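Local coordinates for 11S globulin (Wrightia tinctoria, PDB 5WXU), which probably serves as a nutrient reservoir in the seed and binds the plant hormone auxin (indole-3-acetic acid), at residues B[348-353]-B[415-420]; B[332-337]-B[407-412]; B[352-357]-B[386-391]. All blocks are in the same frame, centred on the assembly; numbering follows the deposited sequence.

Interaction 1 of 3, residues B[348-353]-B[415-420]; sequences WNNNAH and KATALV. With PO4 (phosphate ion), chain O.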
loop_
_atom_site.group_PDB
_atom_site.type_symbol
_atom_site.label_atom_id
_atom_site.label_comp_id
_atom_site.label_asym_id
_atom_site.label_seq_id
_atom_site.Cartn_x
_atom_site.Cartn_y
_atom_site.Cartn_z
ATOM N N TRP B 348 12.948 24.402 -11.441
ATOM C CA TRP B 348 13.836 23.558 -10.650
ATOM C C TRP B 348 13.134 22.226 -10.448
ATOM O O TRP B 348 11.873 22.153 -10.494
ATOM C CB TRP B 348 14.174 24.120 -9.288
ATOM C CG TRP B 348 13.056 24.286 -8.245
ATOM C CD1 TRP B 348 12.666 23.390 -7.262
ATOM C CD2 TRP B 348 12.256 25.435 -8.050
ATOM N NE1 TRP B 348 11.654 23.925 -6.525
ATOM C CE2 TRP B 348 11.390 25.180 -6.974
ATOM C CE3 TRP B 348 12.170 26.670 -8.714
ATOM C CZ2 TRP B 348 10.465 26.121 -6.515
ATOM C CZ3 TRP B 348 11.294 27.637 -8.231
ATOM C CH2 TRP B 348 10.421 27.338 -7.156
ATOM N N ASN B 349 13.942 21.248 -10.188
ATOM C CA ASN B 349 13.467 19.900 -9.837
ATOM C C ASN B 349 13.246 19.877 -8.336
ATOM O O ASN B 349 14.170 20.128 -7.525
ATOM C CB ASN B 349 14.519 18.889 -10.210
ATOM C CG ASN B 349 14.768 18.798 -11.705
ATOM O OD1 ASN B 349 13.841 18.701 -12.493
ATOM N ND2 ASN B 349 16.024 18.803 -12.088
ATOM N N ASN B 350 12.043 19.544 -7.922
ATOM C CA ASN B 350 11.775 19.647 -6.519
ATOM C C ASN B 350 12.107 18.343 -5.745
ATOM O O ASN B 350 12.419 18.445 -4.600
ATOM C CB ASN B 350 10.389 20.239 -6.271
ATOM C CG ASN B 350 9.318 19.536 -7.050
ATOM O OD1 ASN B 350 8.579 20.143 -7.851
ATOM N ND2 ASN B 350 9.240 18.223 -6.843
ATOM N N ASN B 351 12.174 17.191 -6.409
ATOM C CA ASN B 351 12.352 15.928 -5.708
ATOM C C ASN B 351 13.354 14.989 -6.341
ATOM O O ASN B 351 13.193 13.777 -6.230
ATOM C CB ASN B 351 10.970 15.233 -5.578
ATOM C CG ASN B 351 10.306 14.920 -6.905
ATOM O OD1 ASN B 351 10.832 15.253 -7.963
ATOM N ND2 ASN B 351 9.162 14.224 -6.870
ATOM N N ALA B 352 14.340 15.528 -7.065
ATOM C CA ALA B 352 15.185 14.706 -7.898
ATOM C C ALA B 352 16.348 15.490 -8.422
ATOM O O ALA B 352 16.233 16.686 -8.588
ATOM C CB ALA B 352 14.419 14.069 -9.052
ATOM N N HIS B 353 17.423 14.781 -8.722
ATOM C CA HIS B 353 18.469 15.275 -9.645
ATOM C C HIS B 353 18.120 14.945 -11.080
ATOM O O HIS B 353 17.408 13.947 -11.383
ATOM C CB HIS B 353 19.795 14.694 -9.346
ATOM C CG HIS B 353 20.189 14.798 -7.947
ATOM N ND1 HIS B 353 20.187 15.988 -7.262
ATOM C CD2 HIS B 353 20.604 13.842 -7.086
ATOM C CE1 HIS B 353 20.614 15.760 -6.038
ATOM N NE2 HIS B 353 20.850 14.460 -5.898
ATOM N N LYS B 415 9.085 15.692 -10.402
ATOM C CA LYS B 415 8.292 16.850 -10.806
ATOM C C LYS B 415 9.193 18.074 -10.747
ATOM O O LYS B 415 10.197 18.078 -10.010
ATOM C CB LYS B 415 7.114 17.065 -9.901
ATOM C CG LYS B 415 5.918 16.174 -10.229
ATOM C CD LYS B 415 4.878 16.204 -9.099
ATOM C CE LYS B 415 5.262 15.387 -7.862
ATOM N NZ LYS B 415 5.277 13.882 -7.964
ATOM N N ALA B 416 8.841 19.032 -11.571
ATOM C CA ALA B 416 9.593 20.268 -11.650
ATOM C C ALA B 416 8.620 21.364 -11.271
ATOM O O ALA B 416 7.390 21.202 -11.337
ATOM C CB ALA B 416 10.117 20.465 -13.020
ATOM N N THR B 417 9.183 22.487 -10.876
ATOM C CA THR B 417 8.372 23.657 -10.499
ATOM C C THR B 417 8.782 24.786 -11.467
ATOM O O THR B 417 9.987 25.056 -11.657
ATOM C CB THR B 417 8.618 24.046 -9.059
ATOM O OG1 THR B 417 8.196 22.970 -8.174
ATOM C CG2 THR B 417 7.858 25.287 -8.739
ATOM N N ALA B 418 7.791 25.356 -12.141
ATOM C CA ALA B 418 7.991 26.387 -13.136
ATOM C C ALA B 418 7.971 27.780 -12.495
ATOM O O ALA B 418 7.156 28.100 -11.580
ATOM C CB ALA B 418 6.921 26.293 -14.205
ATOM N N LEU B 419 8.792 28.644 -13.061
ATOM C CA LEU B 419 8.801 30.059 -12.750
ATOM C C LEU B 419 8.122 30.937 -13.812
ATOM O O LEU B 419 7.994 32.153 -13.620
ATOM C CB LEU B 419 10.263 30.494 -12.592
ATOM C CG LEU B 419 10.933 30.102 -11.270
ATOM C CD1 LEU B 419 12.419 30.222 -11.403
ATOM C CD2 LEU B 419 10.394 31.059 -10.211
ATOM N N VAL B 420 7.674 30.347 -14.911
ATOM C CA VAL B 420 7.021 30.999 -16.004
ATOM C C VAL B 420 5.901 30.105 -16.485
ATOM O O VAL B 420 6.057 28.905 -16.526
ATOM C CB VAL B 420 8.026 31.233 -17.151
ATOM C CG1 VAL B 420 7.306 31.670 -18.418
ATOM C CG2 VAL B 420 9.084 32.267 -16.732
HETATM P P PO4 O . 1.936 12.521 -8.000
HETATM O O1 PO4 O . 1.795 11.034 -7.743
HETATM O O2 PO4 O . 3.011 12.899 -8.963
HETATM O O3 PO4 O . 0.542 12.821 -8.564
HETATM O O4 PO4 O . 2.183 13.161 -6.636
HETATM O O HOH W 1 12.242 16.760 -9.422
#

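Interaction 2 of 3, residues B[332-337]-B[407-412]; sequences SANREY and TVKTND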
loop_
_atom_site.group_PDB
_atom_site.type_symbol
_atom_site.label_atom_id
_atom_site.label_comp_id
_atom_site.label_asym_id
_atom_site.label_seq_id
_atom_site.Cartn_x
_atom_site.Cartn_y
_atom_site.Cartn_z
ATOM N N SER B 332 12.723 8.118 -13.202
ATOM C CA SER B 332 11.822 8.688 -14.188
ATOM C C SER B 332 12.695 9.114 -15.370
ATOM O O SER B 332 13.898 9.305 -15.196
ATOM C CB SER B 332 11.178 9.999 -13.661
ATOM O OG SER B 332 10.442 9.911 -12.472
ATOM N N ALA B 333 12.046 9.400 -16.489
ATOM C CA ALA B 333 12.771 10.029 -17.615
ATOM C C ALA B 333 11.882 10.855 -18.439
ATOM O O ALA B 333 10.716 10.901 -18.210
ATOM C CB ALA B 333 13.382 8.914 -18.476
ATOM N N ASN B 334 12.474 11.656 -19.318
ATOM C CA ASN B 334 11.730 12.446 -20.319
ATOM C C ASN B 334 12.565 12.636 -21.575
ATOM O O ASN B 334 13.752 12.452 -21.532
ATOM C CB ASN B 334 11.183 13.735 -19.735
ATOM C CG ASN B 334 12.244 14.789 -19.529
ATOM O OD1 ASN B 334 13.051 15.001 -20.417
ATOM N ND2 ASN B 334 12.225 15.468 -18.412
ATOM N N ARG B 335 11.882 12.975 -22.653
ATOM C CA ARG B 335 12.478 13.414 -23.906
ATOM C C ARG B 335 11.955 14.805 -24.099
ATOM O O ARG B 335 10.704 14.996 -24.090
ATOM C CB ARG B 335 12.083 12.533 -25.070
ATOM C CG ARG B 335 12.850 13.018 -26.326
ATOM C CD ARG B 335 12.598 12.181 -27.573
ATOM N NE ARG B 335 11.273 12.405 -28.100
ATOM C CZ ARG B 335 10.941 13.232 -29.107
ATOM N NH1 ARG B 335 11.842 13.899 -29.817
ATOM N NH2 ARG B 335 9.662 13.285 -29.435
ATOM N N GLU B 336 12.851 15.773 -24.354
ATOM C CA GLU B 336 12.411 17.118 -24.693
ATOM C C GLU B 336 12.936 17.430 -26.074
ATOM O O GLU B 336 14.097 17.157 -26.407
ATOM C CB GLU B 336 12.967 18.151 -23.715
ATOM C CG GLU B 336 12.575 17.994 -22.266
ATOM C CD GLU B 336 13.236 19.071 -21.395
ATOM O OE1 GLU B 336 14.330 19.519 -21.752
ATOM O OE2 GLU B 336 12.660 19.457 -20.358
ATOM N N TYR B 337 12.049 17.950 -26.916
ATOM C CA TYR B 337 12.379 18.372 -28.280
ATOM C C TYR B 337 11.988 19.842 -28.394
ATOM O O TYR B 337 10.851 20.207 -28.236
ATOM C CB TYR B 337 11.722 17.477 -29.318
ATOM C CG TYR B 337 12.181 17.824 -30.681
ATOM C CD1 TYR B 337 13.446 17.409 -31.139
ATOM C CD2 TYR B 337 11.425 18.657 -31.475
ATOM C CE1 TYR B 337 13.934 17.801 -32.400
ATOM C CE2 TYR B 337 11.878 19.059 -32.723
ATOM C CZ TYR B 337 13.120 18.623 -33.191
ATOM O OH TYR B 337 13.502 19.022 -34.448
ATOM N N THR B 407 16.452 12.919 -20.508
ATOM C CA THR B 407 16.789 13.193 -19.116
ATOM C C THR B 407 16.331 12.077 -18.251
ATOM O O THR B 407 15.267 11.527 -18.479
ATOM C CB THR B 407 16.176 14.499 -18.670
ATOM O OG1 THR B 407 16.677 15.544 -19.536
ATOM C CG2 THR B 407 16.530 14.843 -17.344
ATOM N N VAL B 408 17.212 11.680 -17.358
ATOM C CA VAL B 408 16.915 10.656 -16.307
ATOM C C VAL B 408 16.816 11.425 -15.042
ATOM O O VAL B 408 17.679 12.266 -14.725
ATOM C CB VAL B 408 18.048 9.636 -16.228
ATOM C CG1 VAL B 408 17.851 8.717 -14.988
ATOM C CG2 VAL B 408 18.035 8.855 -17.509
ATOM N N LYS B 409 15.797 11.108 -14.200
ATOM C CA LYS B 409 15.653 11.838 -12.930
ATOM C C LYS B 409 15.588 10.844 -11.805
ATOM O O LYS B 409 15.045 9.735 -11.981
ATOM C CB LYS B 409 14.430 12.745 -12.908
ATOM C CG LYS B 409 14.513 13.899 -13.892
ATOM C CD LYS B 409 13.361 14.854 -13.766
ATOM C CE LYS B 409 13.461 15.846 -14.922
ATOM N NZ LYS B 409 12.642 17.057 -14.609
ATOM N N THR B 410 16.174 11.214 -10.664
ATOM C CA THR B 410 16.393 10.261 -9.543
ATOM C C THR B 410 15.188 10.195 -8.568
ATOM O O THR B 410 15.350 10.142 -7.328
ATOM C CB THR B 410 17.653 10.574 -8.751
ATOM O OG1 THR B 410 17.605 11.920 -8.245
ATOM C CG2 THR B 410 18.880 10.464 -9.542
ATOM N N ASN B 411 14.026 10.107 -9.154
ATOM C CA ASN B 411 12.880 9.769 -8.341
ATOM C C ASN B 411 11.783 9.252 -9.276
ATOM O O ASN B 411 11.658 9.576 -10.438
ATOM C CB ASN B 411 12.436 10.975 -7.472
ATOM C CG ASN B 411 12.029 10.560 -6.035
ATOM O OD1 ASN B 411 11.881 9.339 -5.721
ATOM N ND2 ASN B 411 11.880 11.562 -5.151
ATOM N N ASP B 412 10.964 8.402 -8.732
ATOM C CA ASP B 412 9.859 8.173 -9.611
ATOM C C ASP B 412 8.944 9.382 -9.266
ATOM O O ASP B 412 9.109 10.191 -8.247
ATOM C CB ASP B 412 9.251 6.759 -9.708
ATOM C CG ASP B 412 8.477 6.413 -8.535
ATOM O OD1 ASP B 412 9.105 6.616 -7.477
ATOM O OD2 ASP B 412 7.293 5.984 -8.682
#

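Interaction 3 of 3, residues B[352-357]-B[386-391]; sequences AHSISY and FIIPQN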
loop_
_atom_site.group_PDB
_atom_site.type_symbol
_atom_site.label_atom_id
_atom_site.label_comp_id
_atom_site.label_asym_id
_atom_site.label_seq_id
_atom_site.Cartn_x
_atom_site.Cartn_y
_atom_site.Cartn_z
ATOM N N ALA B 352 14.340 15.528 -7.065
ATOM C CA ALA B 352 15.185 14.706 -7.898
ATOM C C ALA B 352 16.348 15.490 -8.422
ATOM O O ALA B 352 16.233 16.686 -8.588
ATOM C CB ALA B 352 14.419 14.069 -9.052
ATOM N N HIS B 353 17.423 14.781 -8.722
ATOM C CA HIS B 353 18.469 15.275 -9.645
ATOM C C HIS B 353 18.120 14.945 -11.080
ATOM O O HIS B 353 17.408 13.947 -11.383
ATOM C CB HIS B 353 19.795 14.694 -9.346
ATOM C CG HIS B 353 20.189 14.798 -7.947
ATOM N ND1 HIS B 353 20.187 15.988 -7.262
ATOM C CD2 HIS B 353 20.604 13.842 -7.086
ATOM C CE1 HIS B 353 20.614 15.760 -6.038
ATOM N NE2 HIS B 353 20.850 14.460 -5.898
ATOM N N SER B 354 18.579 15.801 -12.019
ATOM C CA SER B 354 18.362 15.511 -13.440
ATOM C C SER B 354 19.700 15.284 -14.116
ATOM O O SER B 354 20.671 16.009 -13.882
ATOM C CB SER B 354 17.525 16.583 -14.188
ATOM O OG SER B 354 18.172 17.834 -14.161
ATOM N N ILE B 355 19.738 14.231 -14.912
ATOM C CA ILE B 355 20.912 13.882 -15.711
ATOM C C ILE B 355 20.450 13.886 -17.183
ATOM O O ILE B 355 19.680 13.001 -17.636
ATOM C CB ILE B 355 21.434 12.491 -15.330
ATOM C CG1 ILE B 355 21.738 12.404 -13.852
ATOM C CG2 ILE B 355 22.629 12.102 -16.175
ATOM C CD1 ILE B 355 20.602 11.922 -12.971
ATOM N N SER B 356 20.940 14.872 -17.952
ATOM C CA SER B 356 20.510 15.081 -19.367
ATOM C C SER B 356 21.583 14.718 -20.370
ATOM O O SER B 356 22.741 14.929 -20.107
ATOM C CB SER B 356 20.130 16.498 -19.617
ATOM O OG SER B 356 19.002 16.908 -18.831
ATOM N N TYR B 357 21.159 14.088 -21.461
ATOM C CA TYR B 357 22.068 13.771 -22.576
ATOM C C TYR B 357 21.537 14.423 -23.814
ATOM O O TYR B 357 20.400 14.255 -24.140
ATOM C CB TYR B 357 22.073 12.279 -22.765
ATOM C CG TYR B 357 23.035 11.831 -23.824
ATOM C CD1 TYR B 357 24.407 11.922 -23.602
ATOM C CD2 TYR B 357 22.589 11.347 -25.024
ATOM C CE1 TYR B 357 25.301 11.588 -24.616
ATOM C CE2 TYR B 357 23.469 10.922 -26.003
ATOM C CZ TYR B 357 24.841 11.043 -25.775
ATOM O OH TYR B 357 25.727 10.689 -26.802
ATOM N N PHE B 386 24.774 16.517 -18.944
ATOM C CA PHE B 386 24.762 17.591 -17.903
ATOM C C PHE B 386 23.859 17.248 -16.739
ATOM O O PHE B 386 22.765 16.608 -16.946
ATOM C CB PHE B 386 24.487 19.039 -18.418
ATOM C CG PHE B 386 23.210 19.260 -19.149
ATOM C CD1 PHE B 386 22.085 19.700 -18.469
ATOM C CD2 PHE B 386 23.115 19.118 -20.522
ATOM C CE1 PHE B 386 20.898 19.955 -19.108
ATOM C CE2 PHE B 386 21.920 19.337 -21.170
ATOM C CZ PHE B 386 20.805 19.812 -20.462
ATOM N N ILE B 387 24.366 17.564 -15.550
ATOM C CA ILE B 387 23.701 17.231 -14.283
ATOM C C ILE B 387 23.185 18.524 -13.672
ATOM O O ILE B 387 23.917 19.470 -13.565
ATOM C CB ILE B 387 24.658 16.503 -13.302
ATOM C CG1 ILE B 387 24.896 15.049 -13.681
ATOM C CG2 ILE B 387 24.039 16.406 -11.919
ATOM C CD1 ILE B 387 25.201 14.772 -15.056
ATOM N N ILE B 388 21.899 18.577 -13.337
ATOM C CA ILE B 388 21.297 19.646 -12.595
ATOM C C ILE B 388 20.813 19.072 -11.247
ATOM O O ILE B 388 19.809 18.336 -11.246
ATOM C CB ILE B 388 20.164 20.334 -13.310
ATOM C CG1 ILE B 388 20.668 20.924 -14.621
ATOM C CG2 ILE B 388 19.685 21.495 -12.481
ATOM C CD1 ILE B 388 19.632 21.146 -15.619
ATOM N N PRO B 389 21.513 19.361 -10.170
ATOM C CA PRO B 389 21.015 18.854 -8.836
ATOM C C PRO B 389 19.665 19.416 -8.449
ATOM O O PRO B 389 19.265 20.510 -8.872
ATOM C CB PRO B 389 22.080 19.340 -7.827
ATOM C CG PRO B 389 23.331 19.600 -8.699
ATOM C CD PRO B 389 22.751 20.147 -9.984
ATOM N N GLN B 390 18.937 18.623 -7.659
ATOM C CA GLN B 390 17.739 19.032 -6.939
ATOM C C GLN B 390 17.773 20.475 -6.459
ATOM O O GLN B 390 18.797 20.910 -5.913
ATOM C CB GLN B 390 17.586 18.112 -5.754
ATOM C CG GLN B 390 16.431 18.457 -4.832
ATOM C CD GLN B 390 16.342 17.549 -3.580
ATOM O OE1 GLN B 390 17.220 16.748 -3.258
ATOM N NE2 GLN B 390 15.216 17.683 -2.861
ATOM N N ASN B 391 16.748 21.207 -6.860
ATOM C CA ASN B 391 16.443 22.537 -6.428
ATOM C C ASN B 391 17.315 23.596 -7.117
ATOM O O ASN B 391 17.052 24.776 -6.889
ATOM C CB ASN B 391 16.535 22.746 -4.898
ATOM C CG ASN B 391 15.390 22.125 -4.127
ATOM O OD1 ASN B 391 14.362 21.633 -4.699
ATOM N ND2 ASN B 391 15.513 22.153 -2.814
HETATM O O HOH W 2 19.914 17.715 -16.306
#

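Interaction 1 of 3, residues B[348-353]-B[415-420]
The six-membered ring of W348 lies over the methyl group of T417, whose CG2 sits 3.8 Å from the ring centroid and 23° off the normal, a CH-pi contact. The two lie side by side, T417 OG1 beside its own N (chi1 -63°) and CG2 anti to it. At the ring's edge, CZ3 meets CG of L419 at 3.9 Å, the leucine crossing at about a right angle. Y97 of a second subunit stacks on the indole, and W348 NE1 donates to G165 O there. Beneath, the strands pair antiparallel, T417 N giving a 2.7 Å bond to W348 O, nearly in line with the carbonyl. Past the strand end the turn clips on: N350 N donates to K415 O (3.1 Å), and N351 OD1 takes K415 N at 3.0 Å. In the N350 conformer given, one of two, T417 OG1 donates to N350 OD1 at 2.9 Å. K415 bends away at chi3 and chi4 and its NZ reaches phosphate O2 at 2.7 Å; R413 O is a second acceptor. The chemistry thus splits: an aromatic half tied to the next subunit, and an amide-rich half that satisfies the backbone of K415, whose charge probably holds the anion.

Interaction 2 of 3, residues B[332-337]-B[407-412]
One flat group works across these strands, the amide of N334, and both of its neighbours lie on the same side of its plane, T407 alongside and K409 crossing obliquely. T407 comes nearest to the oxygen, CB standing 3.6 Å from N334 OD1; the extended chain of K409 passes the other end, CE 3.7 Å from N334 ND2. With CG between the backbone N and the carbonyl carbon (chi1 75°), the amide leans alongside T407 and points the same way. The polar ends of these partners go elsewhere: T407 OG1 bonds to S356 OG, and K409 NZ donates to N349 OD1. Behind the side chains lies regular antiparallel pairing. N334 and T407 exchange two backbone bonds of 2.9 Å, N to O each way, and S332 with K409 forms the next hydrogen-bonded pair, K409 N to S332 O at 2.8 Å. A333 and V408, the non-hydrogen-bonded pair between them, turn to the other face. Beyond K409 the chain bends through an inverse gamma turn centred on T410 and swings back past S332. There S332 OG donates to N411 O, refined so short that its geometry is doubtful; the same hydroxyl accepts from A414 N. In the second cupin domain this pair forms the middle of a six-stranded antiparallel sheet: 313-318 flanks 332-338, and 354-359 flanks 402-409. S332, N334, T407 and K409 share one face, and K409 reaches from it to strand 343-349 of the other sheet.

Interaction 3 of 3, residues B[352-357]-B[386-391]
F386 lays one face of its ring against S356: CB of the serine stands 3.6 Å from the ring centroid, 16° off the normal. The ring gets there with CG between the backbone N and the carbonyl carbon (chi1 58°), folding back over the neighbouring strand. Replacing F386 with an alanine would probably leave S356 CB without its aromatic cover and open a gap beside L405, which the ring also touches. Backbone bonds join F386 and S356 both ways, and F386 O also takes a hydrogen from a water that meets S356 OG at 2.8 Å. I387 turns to the other face, side by side with I355, its CD1 3.9 Å from I355 CG2. I388 closes the strand pairing with S354, each backbone N donating over 2.9 Å to the other's O. P389 leads out of the strand, setting Q390 N to donate to H353 ND1 at 2.9 Å, close to the imidazole plane and nearly straight (168°). Since H353 NE2 bonds to the carbonyl of Q192 in a second subunit, the ring is probably neutral with its proton on NE2. Q390 OE1 accepts from Q192 N of the same subunit. Strand 385-388 is the outermost of its sheet within the chain; 354-359 joins it to 402-409, while helix 73-78 of the first cupin domain packs against I387 and P389.

How the interactions relate
Interactions 2 and 3 belong to one sheet, joined where V408 N meets I355 O at 2.8 Å. Interaction 1 lies on the facing sheet, its centre about 12 Å from that of interaction 2 and 10 Å from that of interaction 3. The 348-353 turn connects them: H353 N reaches T410 OG1 at 2.9 Å, N351 O takes N411 ND2 at 2.8 Å, and N349 O meets N391 N at 2.9 Å. A352 and H353 are common to interactions 1 and 3. All three touch the second subunit. Interaction 1 comes nearest the hormone, the T417 side chain lying about 11 Å from a bound indole-3-acetic acid; the other two lie away from the hormone sites.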